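Local coordinates for holo-[acyl-carrier-protein] synthase (Thermotoga maritima, PDB 5XUM), which belongs to the 4'-phosphopantetheinyl transferase superfamily and assembles with two further protein chains, at residues 13-18 / 41-46. Residues are numbered along the deposited sequence; the frame is centred on the assembly and turned at random.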
loop_
_atom_site.group_PDB
_atom_site.type_symbol
_atom_site.label_atom_id
_atom_site.label_comp_id
_atom_site.label_asym_id
_atom_site.label_seq_id
_atom_site.Cartn_x
_atom_site.Cartn_y
_atom_site.Cartn_z
ATOM N N GLU A 13 -4.492 23.825 11.304
ATOM C CA GLU A 13 -4.902 25.166 11.740
ATOM C C GLU A 13 -5.957 25.816 10.840
ATOM O O GLU A 13 -6.782 26.598 11.316
ATOM C CB GLU A 13 -3.684 26.088 11.866
ATOM C CG GLU A 13 -3.898 27.290 12.778
ATOM C CD GLU A 13 -2.770 28.303 12.698
ATOM O OE1 GLU A 13 -2.192 28.630 13.757
ATOM O OE2 GLU A 13 -2.459 28.770 11.580
ATOM N N ARG A 14 -5.933 25.490 9.549
ATOM C CA ARG A 14 -6.876 26.081 8.596
ATOM C C ARG A 14 -8.178 25.283 8.420
ATOM O O ARG A 14 -9.019 25.633 7.587
ATOM C CB ARG A 14 -6.193 26.362 7.250
ATOM C CG ARG A 14 -5.278 27.581 7.286
ATOM C CD ARG A 14 -4.898 28.067 5.895
ATOM N NE ARG A 14 -3.791 27.305 5.319
ATOM C CZ ARG A 14 -3.924 26.350 4.401
ATOM N NH1 ARG A 14 -2.848 25.722 3.944
ATOM N NH2 ARG A 14 -5.123 26.021 3.935
ATOM N N VAL A 15 -8.342 24.227 9.217
ATOM C CA VAL A 15 -9.588 23.455 9.255
ATOM C C VAL A 15 -10.485 23.982 10.382
ATOM O O VAL A 15 -10.097 23.939 11.553
ATOM C CB VAL A 15 -9.332 21.940 9.450
ATOM C CG1 VAL A 15 -10.649 21.174 9.534
ATOM C CG2 VAL A 15 -8.470 21.385 8.326
ATOM N N PRO A 16 -11.682 24.493 10.031
ATOM C CA PRO A 16 -12.605 25.008 11.044
ATOM C C PRO A 16 -13.277 23.890 11.834
ATOM O O PRO A 16 -13.632 22.854 11.265
ATOM C CB PRO A 16 -13.656 25.771 10.221
ATOM C CG PRO A 16 -13.077 25.916 8.854
ATOM C CD PRO A 16 -12.192 24.722 8.670
ATOM N N GLU A 17 -13.447 24.116 13.134
ATOM C CA GLU A 17 -14.111 23.171 14.031
ATOM C C GLU A 17 -15.602 23.041 13.698
ATOM O O GLU A 17 -16.227 22.021 14.001
ATOM C CB GLU A 17 -13.922 23.614 15.486
ATOM C CG GLU A 17 -14.081 22.510 16.522
ATOM C CD GLU A 17 -13.767 22.974 17.937
ATOM O OE1 GLU A 17 -14.528 22.618 18.863
ATOM O OE2 GLU A 17 -12.761 23.693 18.131
ATOM N N LYS A 18 -16.153 24.077 13.063
ATOM C CA LYS A 18 -17.558 24.114 12.646
ATOM C C LYS A 18 -17.894 23.098 11.548
ATOM O O LYS A 18 -19.068 22.836 11.279
ATOM C CB LYS A 18 -17.941 25.527 12.188
ATOM C CG LYS A 18 -18.028 26.556 13.306
ATOM C CD LYS A 18 -18.224 27.958 12.748
ATOM C CE LYS A 18 -18.276 28.995 13.859
ATOM N NZ LYS A 18 -18.468 30.375 13.329
ATOM N N PHE A 41 -8.796 16.375 15.658
ATOM C CA PHE A 41 -9.711 15.270 15.386
ATOM C C PHE A 41 -10.480 15.498 14.090
ATOM O O PHE A 41 -10.578 14.596 13.256
ATOM C CB PHE A 41 -10.680 15.049 16.553
ATOM C CG PHE A 41 -11.587 13.864 16.368
ATOM C CD1 PHE A 41 -11.147 12.579 16.671
ATOM C CD2 PHE A 41 -12.881 14.028 15.877
ATOM C CE1 PHE A 41 -11.981 11.483 16.498
ATOM C CE2 PHE A 41 -13.719 12.936 15.699
ATOM C CZ PHE A 41 -13.269 11.661 16.010
ATOM N N ILE A 42 -11.012 16.708 13.934
ATOM C CA ILE A 42 -11.782 17.089 12.753
ATOM C C ILE A 42 -10.911 17.067 11.505
ATOM O O ILE A 42 -11.315 16.532 10.471
ATOM C CB ILE A 42 -12.432 18.486 12.920
ATOM C CG1 ILE A 42 -13.401 18.498 14.109
ATOM C CG2 ILE A 42 -13.131 18.927 11.637
ATOM C CD1 ILE A 42 -14.419 17.372 14.111
ATOM N N ALA A 43 -9.720 17.650 11.614
ATOM C CA ALA A 43 -8.754 17.667 10.524
ATOM C C ALA A 43 -8.395 16.242 10.089
ATOM O O ALA A 43 -8.364 15.943 8.894
ATOM C CB ALA A 43 -7.510 18.441 10.938
ATOM N N GLY A 44 -8.153 15.372 11.067
ATOM C CA GLY A 44 -7.818 13.974 10.812
ATOM C C GLY A 44 -8.927 13.195 10.121
ATOM O O GLY A 44 -8.664 12.425 9.196
ATOM N N ARG A 45 -10.164 13.397 10.569
ATOM C CA ARG A 45 -11.323 12.725 9.977
ATOM C C ARG A 45 -11.630 13.225 8.570
ATOM O O ARG A 45 -12.041 12.443 7.713
ATOM C CB ARG A 45 -12.561 12.838 10.878
ATOM C CG ARG A 45 -12.845 11.591 11.707
ATOM C CD ARG A 45 -11.654 11.192 12.564
ATOM N NE ARG A 45 -11.818 9.878 13.178
ATOM C CZ ARG A 45 -10.859 9.237 13.839
ATOM N NH1 ARG A 45 -9.654 9.781 13.974
ATOM N NH2 ARG A 45 -11.103 8.045 14.367
ATOM N N PHE A 46 -11.424 14.519 8.338
ATOM C CA PHE A 46 -11.563 15.089 7.000
ATOM C C PHE A 46 -10.541 14.467 6.051
ATOM O O PHE A 46 -10.886 14.076 4.932
ATOM C CB PHE A 46 -11.400 16.613 7.026
ATOM C CG PHE A 46 -11.996 17.306 5.831
ATOM C CD1 PHE A 46 -11.271 17.446 4.651
ATOM C CD2 PHE A 46 -13.289 17.811 5.882
ATOM C CE1 PHE A 46 -11.824 18.078 3.547
ATOM C CE2 PHE A 46 -13.848 18.448 4.783
ATOM C CZ PHE A 46 -13.114 18.580 3.614
#
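V15 and A43 mark the closest approach of the two backbones, with V15 CA 6.0 Å from A43 CA, where the segment 13-18, a loop that runs into a 3-10 turn at 17-18, passes one side of the helical segment 41-46. V15 reaches across from the loop, and I42 from the helix. The CB of V15 points toward the helix, and its two methyls part over neighbouring residues. CG1 lies anti to the backbone N (chi1 178°) and meets the branch methyl of I42, with V15 CG1 4.0 Å from I42 CG2. The two side chains cross at a slant. The other methyl turns to the alanine, V15 CG2 standing 4.1 Å from A43 CB. I42 CG2 also touches the loop backbone, 4.0 Å from P16 O. The two methyl pairs are apolar van der Waals contacts; the approach to P16 O is a methyl against a carbonyl oxygen. V15, I42 and A43 are all buried.

Polar links from the loop to the start of the same helix lie close by. V15 O accepts a hydrogen bond from R39 NE, and E17 OE1 forms a salt bridge with R38 NE. R14 NH1 forms salt bridges with E11 OE1 and with D98 OD2 of the second subunit. The contact thus ties the link between strand 2-11 and helix 20-23 to the side of helix 38-56. L10 of that strand packs on V15 and A43, while A20 and I23 of helix 20-23 and F32 of helix 26-34 pack on I42.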